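Local coordinates for protein mandelate racemase/muconate lactonizing enzyme (Polaromonas sp., PDB 3CB3) that binds L-glucaric acid in the crystal and probably catalyses magnesium-assisted proton abstraction next to a carboxylate, as in mandelate racemase and its enolase-superfamily relatives, at residues 21-26 against 372-377; 147-152 against 355-360. One frame throughout, in Å; residues are numbered along the deposited sequence.

Interaction 1. Residues 21-26 against 372-377; sequences SSCYLP and KAWTRE
Both Tyr24 and Arg376 carry CG anti to their own carbonyl carbon (chi1 -76° and -65°), and the arginine then runs extended to NE, which lays its guanidinium over one face of the phenol ring. The planes differ by only 7° and CZ of Arg376 lies 3.6 Å from the Tyr24 ring centroid, so the stack is also a cation-pi contact; NH1 of Arg376 reaches toward the rim, 3.2 Å from CE2 of Tyr24. Trp374 carries the other cluster. Pro26 CD sits over its five-membered ring, 3.6 Å from that centroid, in a CH-pi contact, while Leu25 CD1 meets Trp374 CZ3 at 3.4 Å and Cys23 SG approaches near the ring plane. Replacing Trp374 by a serine would probably leave Pro26 without its aromatic platform and open a gap beside the Leu25 methyl. Backbone bonds fix the pairing: Ser22 N to Glu377 O (2.7 Å), Arg376 N to Ser22 O (2.9 Å) and Tyr24 N to Trp374 O (3.0 Å). Since Arg376 and Glu377 both face Ser22, the edge carries a classic beta bulge. Strand 15-27 lies between strand 375-382 and strand 44-56, whose Ala48 touches Tyr24, while Phe77 of helix 73-83 packs on Ser22 and Glu377.

Interaction 2. Residues 147-152 against 355-360; sequences DSVRCY and MLVPTR
Asp147 opens the contact through its carbonyl oxygen, which accepts the N-H of Val357 (Asp147 O to Val357 N 2.9 Å), the donor tilted out of the carbonyl plane. A water donates to that same Asp147 O at 2.7 Å and to Val357 O at 2.8 Å, so it bridges the two segments just beyond the strand pairing. Methyl CD1 of Leu356 also abuts Asp147 O. Ser148 follows in a non-hydrogen-bonded pair with Leu356; its CA makes a bent CA-H...O contact with Met355 O, whereas its OG is bonded to Arg354. Val149 forms the hydrogen-bonded pair with Met355: Val149 N donates to Met355 O (2.8 Å). The return bond runs from Met355 N to Val149 O (2.7 Å). Val149 CG2 meets Val357 CG2 at 4.1 Å. Further on, Cys151 CB lies 4.3 Å from Met355 CB. Met355 holds CG between its backbone N and carbonyl carbon (chi1 67°), which sets CG close to Val149 O before the bend at chi3 takes the methyl away from this strand. The Met355 side chain also packs on Val322 of helix 318-326, Val334 and Ile350. Strand 148-152 is flanked by the parallel strand 333-335 and the antiparallel strand 354-356, with strand 350-351 beyond.

The two contacts are separate, with centres 28 Å apart and nearest atoms about 16 Å apart. Along the chain the order is 21-26, 147-152, 355-360, 372-377, so interaction 2 falls wholly between the two halves of interaction 1. Interaction 1 belongs to the antiparallel sheet of the N-terminal domain, one of whose two outermost strands, 375-382, comes from near the C-terminal end of the chain; interaction 2 belongs to a mixed sheet where strands 148-152 and 333-335 run side by side, consistent with the first and last strands of the enolase-type barrel. After strand 354-356, helix 371-374 leads back to strand 375-382, so the chain leaves the barrel side and rejoins the N-terminal domain, which probably ties the two domains together.

Interaction 1. Residues 21-26 against 372-377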
loop_
_atom_site.group_PDB
_atom_site.type_symbol
_atom_site.label_atom_id
_atom_site.label_comp_id
_atom_site.label_asym_id
_atom_site.label_seq_id
_atom_site.Cartn_x
_atom_site.Cartn_y
_atom_site.Cartn_z
ATOM N N SER A 21 0.292 0.405 21.137
ATOM C CA SER A 21 -0.992 -0.056 21.629
ATOM C C SER A 21 -2.078 0.209 20.604
ATOM O O SER A 21 -2.020 1.188 19.853
ATOM C CB SER A 21 -1.331 0.637 22.951
ATOM O OG SER A 21 -1.351 2.041 22.799
ATOM N N SER A 22 -3.059 -0.684 20.562
ATOM C CA SER A 22 -4.172 -0.544 19.642
ATOM C C SER A 22 -5.371 -0.125 20.478
ATOM O O SER A 22 -5.857 -0.882 21.325
ATOM C CB SER A 22 -4.447 -1.866 18.931
ATOM O OG SER A 22 -5.384 -1.685 17.881
ATOM N N CYS A 23 -5.836 1.093 20.240
ATOM C CA CYS A 23 -6.953 1.656 20.980
ATOM C C CYS A 23 -8.184 1.812 20.096
ATOM O O CYS A 23 -8.133 2.446 19.044
ATOM C CB CYS A 23 -6.541 3.016 21.554
ATOM S SG CYS A 23 -7.823 3.933 22.443
ATOM N N TYR A 24 -9.288 1.213 20.521
ATOM C CA TYR A 24 -10.525 1.312 19.770
ATOM C C TYR A 24 -11.402 2.399 20.371
ATOM O O TYR A 24 -12.020 2.224 21.422
ATOM C CB TYR A 24 -11.242 -0.041 19.746
ATOM C CG TYR A 24 -10.599 -1.008 18.778
ATOM C CD1 TYR A 24 -9.312 -1.502 19.003
ATOM C CD2 TYR A 24 -11.253 -1.384 17.603
ATOM C CE1 TYR A 24 -8.689 -2.343 18.077
ATOM C CE2 TYR A 24 -10.640 -2.224 16.670
ATOM C CZ TYR A 24 -9.361 -2.696 16.914
ATOM O OH TYR A 24 -8.755 -3.514 15.992
ATOM N N LEU A 25 -11.426 3.534 19.684
ATOM C CA LEU A 25 -12.185 4.702 20.102
ATOM C C LEU A 25 -13.648 4.641 19.674
ATOM O O LEU A 25 -13.950 4.574 18.484
ATOM C CB LEU A 25 -11.544 5.949 19.499
ATOM C CG LEU A 25 -12.204 7.302 19.736
ATOM C CD1 LEU A 25 -12.030 7.701 21.180
ATOM C CD2 LEU A 25 -11.571 8.331 18.820
ATOM N N PRO A 26 -14.577 4.643 20.639
ATOM C CA PRO A 26 -15.989 4.597 20.248
ATOM C C PRO A 26 -16.442 5.956 19.721
ATOM O O PRO A 26 -16.011 6.996 20.220
ATOM C CB PRO A 26 -16.700 4.200 21.545
ATOM C CG PRO A 26 -15.804 4.759 22.613
ATOM C CD PRO A 26 -14.420 4.437 22.091
ATOM N N LYS A 372 -6.739 3.713 28.396
ATOM C CA LYS A 372 -6.442 2.354 28.841
ATOM C C LYS A 372 -7.617 1.400 28.619
ATOM O O LYS A 372 -7.457 0.325 28.042
ATOM C CB LYS A 372 -6.064 2.338 30.324
ATOM C CG LYS A 372 -5.340 1.062 30.746
ATOM C CD LYS A 372 -3.919 1.040 30.184
ATOM C CE LYS A 372 -3.227 -0.310 30.377
ATOM N NZ LYS A 372 -3.728 -1.355 29.435
ATOM N N ALA A 373 -8.796 1.805 29.078
ATOM C CA ALA A 373 -9.999 0.993 28.953
ATOM C C ALA A 373 -10.332 0.606 27.514
ATOM O O ALA A 373 -10.913 -0.453 27.278
ATOM C CB ALA A 373 -11.179 1.726 29.578
ATOM N N TRP A 374 -9.971 1.465 26.562
ATOM C CA TRP A 374 -10.242 1.206 25.148
ATOM C C TRP A 374 -9.118 0.444 24.450
ATOM O O TRP A 374 -9.222 0.104 23.268
ATOM C CB TRP A 374 -10.477 2.521 24.400
ATOM C CG TRP A 374 -11.661 3.302 24.877
ATOM C CD1 TRP A 374 -12.835 2.801 25.372
ATOM C CD2 TRP A 374 -11.825 4.723 24.820
ATOM N NE1 TRP A 374 -13.719 3.824 25.622
ATOM C CE2 TRP A 374 -13.126 5.014 25.291
ATOM C CE3 TRP A 374 -10.999 5.781 24.414
ATOM C CZ2 TRP A 374 -13.622 6.322 25.365
ATOM C CZ3 TRP A 374 -11.491 7.081 24.488
ATOM C CH2 TRP A 374 -12.793 7.340 24.960
ATOM N N THR A 375 -8.049 0.171 25.186
ATOM C CA THR A 375 -6.901 -0.533 24.635
ATOM C C THR A 375 -7.129 -2.038 24.548
ATOM O O THR A 375 -7.307 -2.703 25.567
ATOM C CB THR A 375 -5.653 -0.257 25.486
ATOM O OG1 THR A 375 -5.396 1.152 25.498
ATOM C CG2 THR A 375 -4.449 -0.982 24.921
ATOM N N ARG A 376 -7.116 -2.572 23.330
ATOM C CA ARG A 376 -7.327 -4.001 23.125
ATOM C C ARG A 376 -6.028 -4.787 23.033
ATOM O O ARG A 376 -5.955 -5.930 23.488
ATOM C CB ARG A 376 -8.144 -4.249 21.856
ATOM C CG ARG A 376 -9.566 -3.723 21.916
ATOM C CD ARG A 376 -10.347 -4.172 20.690
ATOM N NE ARG A 376 -11.699 -3.624 20.662
ATOM C CZ ARG A 376 -12.522 -3.734 19.626
ATOM N NH1 ARG A 376 -12.132 -4.374 18.530
ATOM N NH2 ARG A 376 -13.737 -3.203 19.684
ATOM N N GLU A 377 -5.007 -4.180 22.439
ATOM C CA GLU A 377 -3.715 -4.836 22.280
ATOM C C GLU A 377 -2.572 -3.883 22.614
ATOM O O GLU A 377 -2.679 -2.673 22.406
ATOM C CB GLU A 377 -3.555 -5.331 20.837
ATOM C CG GLU A 377 -4.478 -6.483 20.449
ATOM C CD GLU A 377 -3.864 -7.854 20.716
ATOM O OE1 GLU A 377 -2.873 -8.205 20.036
ATOM O OE2 GLU A 377 -4.368 -8.580 21.604
#

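Interaction 2. Residues 147-152 against 355-360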
loop_
_atom_site.group_PDB
_atom_site.type_symbol
_atom_site.label_atom_id
_atom_site.label_comp_id
_atom_site.label_asym_id
_atom_site.label_seq_id
_atom_site.Cartn_x
_atom_site.Cartn_y
_atom_site.Cartn_z
ATOM N N ASP A 147 -0.082 31.837 13.267
ATOM C CA ASP A 147 -0.341 31.347 14.615
ATOM C C ASP A 147 -1.717 30.697 14.735
ATOM O O ASP A 147 -2.045 30.113 15.765
ATOM C CB ASP A 147 -0.224 32.485 15.628
ATOM C CG ASP A 147 1.134 33.145 15.597
ATOM O OD1 ASP A 147 2.148 32.418 15.528
ATOM O OD2 ASP A 147 1.185 34.391 15.646
ATOM N N SER A 148 -2.521 30.821 13.682
ATOM C CA SER A 148 -3.854 30.219 13.650
ATOM C C SER A 148 -4.162 29.814 12.201
ATOM O O SER A 148 -3.634 30.399 11.259
ATOM C CB SER A 148 -4.917 31.199 14.178
ATOM O OG SER A 148 -5.093 32.294 13.293
ATOM N N VAL A 149 -5.028 28.821 12.036
ATOM C CA VAL A 149 -5.374 28.297 10.716
ATOM C C VAL A 149 -6.882 28.297 10.490
ATOM O O VAL A 149 -7.634 27.899 11.370
ATOM C CB VAL A 149 -4.866 26.835 10.584
ATOM C CG1 VAL A 149 -5.200 26.275 9.205
ATOM C CG2 VAL A 149 -3.367 26.782 10.861
ATOM N N ARG A 150 -7.316 28.732 9.311
ATOM C CA ARG A 150 -8.742 28.749 8.992
ATOM C C ARG A 150 -9.291 27.350 9.205
ATOM O O ARG A 150 -8.650 26.366 8.829
ATOM C CB ARG A 150 -8.961 29.168 7.538
ATOM C CG ARG A 150 -8.292 30.481 7.168
ATOM C CD ARG A 150 -8.799 31.003 5.835
ATOM N NE ARG A 150 -10.153 31.539 5.955
ATOM C CZ ARG A 150 -10.834 32.087 4.949
ATOM N NH1 ARG A 150 -10.291 32.167 3.742
ATOM N NH2 ARG A 150 -12.053 32.564 5.157
ATOM N N CYS A 151 -10.470 27.244 9.814
ATOM C CA CYS A 151 -11.046 25.927 10.057
ATOM C C CYS A 151 -12.494 25.851 9.589
ATOM O O CYS A 151 -13.157 26.873 9.389
ATOM C CB CYS A 151 -10.984 25.584 11.549
ATOM S SG CYS A 151 -11.980 26.687 12.590
ATOM N N TYR A 152 -12.980 24.629 9.414
ATOM C CA TYR A 152 -14.356 24.420 8.981
ATOM C C TYR A 152 -14.825 23.113 9.589
ATOM O O TYR A 152 -14.037 22.398 10.206
ATOM C CB TYR A 152 -14.424 24.342 7.453
ATOM C CG TYR A 152 -13.715 23.134 6.870
ATOM C CD1 TYR A 152 -14.417 21.968 6.560
ATOM C CD2 TYR A 152 -12.338 23.152 6.649
ATOM C CE1 TYR A 152 -13.760 20.844 6.036
ATOM C CE2 TYR A 152 -11.673 22.039 6.131
ATOM C CZ TYR A 152 -12.388 20.890 5.827
ATOM O OH TYR A 152 -11.723 19.791 5.319
ATOM N N MET A 355 -8.466 28.085 13.929
ATOM C CA MET A 355 -8.105 27.283 15.080
ATOM C C MET A 355 -6.691 27.690 15.432
ATOM O O MET A 355 -5.840 27.858 14.559
ATOM C CB MET A 355 -8.211 25.774 14.802
ATOM C CG MET A 355 -7.246 25.178 13.827
ATOM S SD MET A 355 -7.551 23.375 13.724
ATOM C CE MET A 355 -6.729 22.822 15.114
ATOM N N LEU A 356 -6.461 27.879 16.722
ATOM C CA LEU A 356 -5.169 28.311 17.223
ATOM C C LEU A 356 -4.140 27.188 17.220
ATOM O O LEU A 356 -4.415 26.079 17.683
ATOM C CB LEU A 356 -5.343 28.853 18.645
ATOM C CG LEU A 356 -4.164 29.602 19.276
ATOM C CD1 LEU A 356 -3.904 30.903 18.523
ATOM C CD2 LEU A 356 -4.485 29.898 20.735
ATOM N N VAL A 357 -2.954 27.475 16.693
ATOM C CA VAL A 357 -1.896 26.475 16.669
ATOM C C VAL A 357 -1.421 26.328 18.110
ATOM O O VAL A 357 -1.054 27.314 18.749
ATOM C CB VAL A 357 -0.704 26.922 15.782
ATOM C CG1 VAL A 357 0.384 25.853 15.793
ATOM C CG2 VAL A 357 -1.183 27.193 14.355
ATOM N N PRO A 358 -1.433 25.096 18.647
ATOM C CA PRO A 358 -0.986 24.899 20.029
ATOM C C PRO A 358 0.443 25.420 20.209
ATOM O O PRO A 358 1.272 25.302 19.305
ATOM C CB PRO A 358 -1.099 23.388 20.212
ATOM C CG PRO A 358 -2.253 23.029 19.304
ATOM C CD PRO A 358 -1.927 23.837 18.067
ATOM N N THR A 359 0.727 25.996 21.375
ATOM C CA THR A 359 2.051 26.555 21.644
ATOM C C THR A 359 2.920 25.704 22.559
ATOM O O THR A 359 4.084 26.024 22.779
ATOM C CB THR A 359 1.941 27.967 22.253
ATOM O OG1 THR A 359 1.097 27.923 23.409
ATOM C CG2 THR A 359 1.355 28.943 21.237
ATOM N N ARG A 360 2.354 24.623 23.088
ATOM C CA ARG A 360 3.086 23.715 23.966
ATOM C C ARG A 360 4.127 22.924 23.165
ATOM O O ARG A 360 4.036 22.819 21.938
ATOM C CB ARG A 360 2.119 22.732 24.635
ATOM C CG ARG A 360 0.977 23.391 25.403
ATOM C CD ARG A 360 0.069 22.353 26.056
ATOM N NE ARG A 360 -1.153 22.092 25.293
ATOM C CZ ARG A 360 -1.189 21.637 24.043
ATOM N NH1 ARG A 360 -0.064 21.385 23.390
ATOM N NH2 ARG A 360 -2.353 21.430 23.444
HETATM O O HOH W 1 -0.544 29.973 18.009
#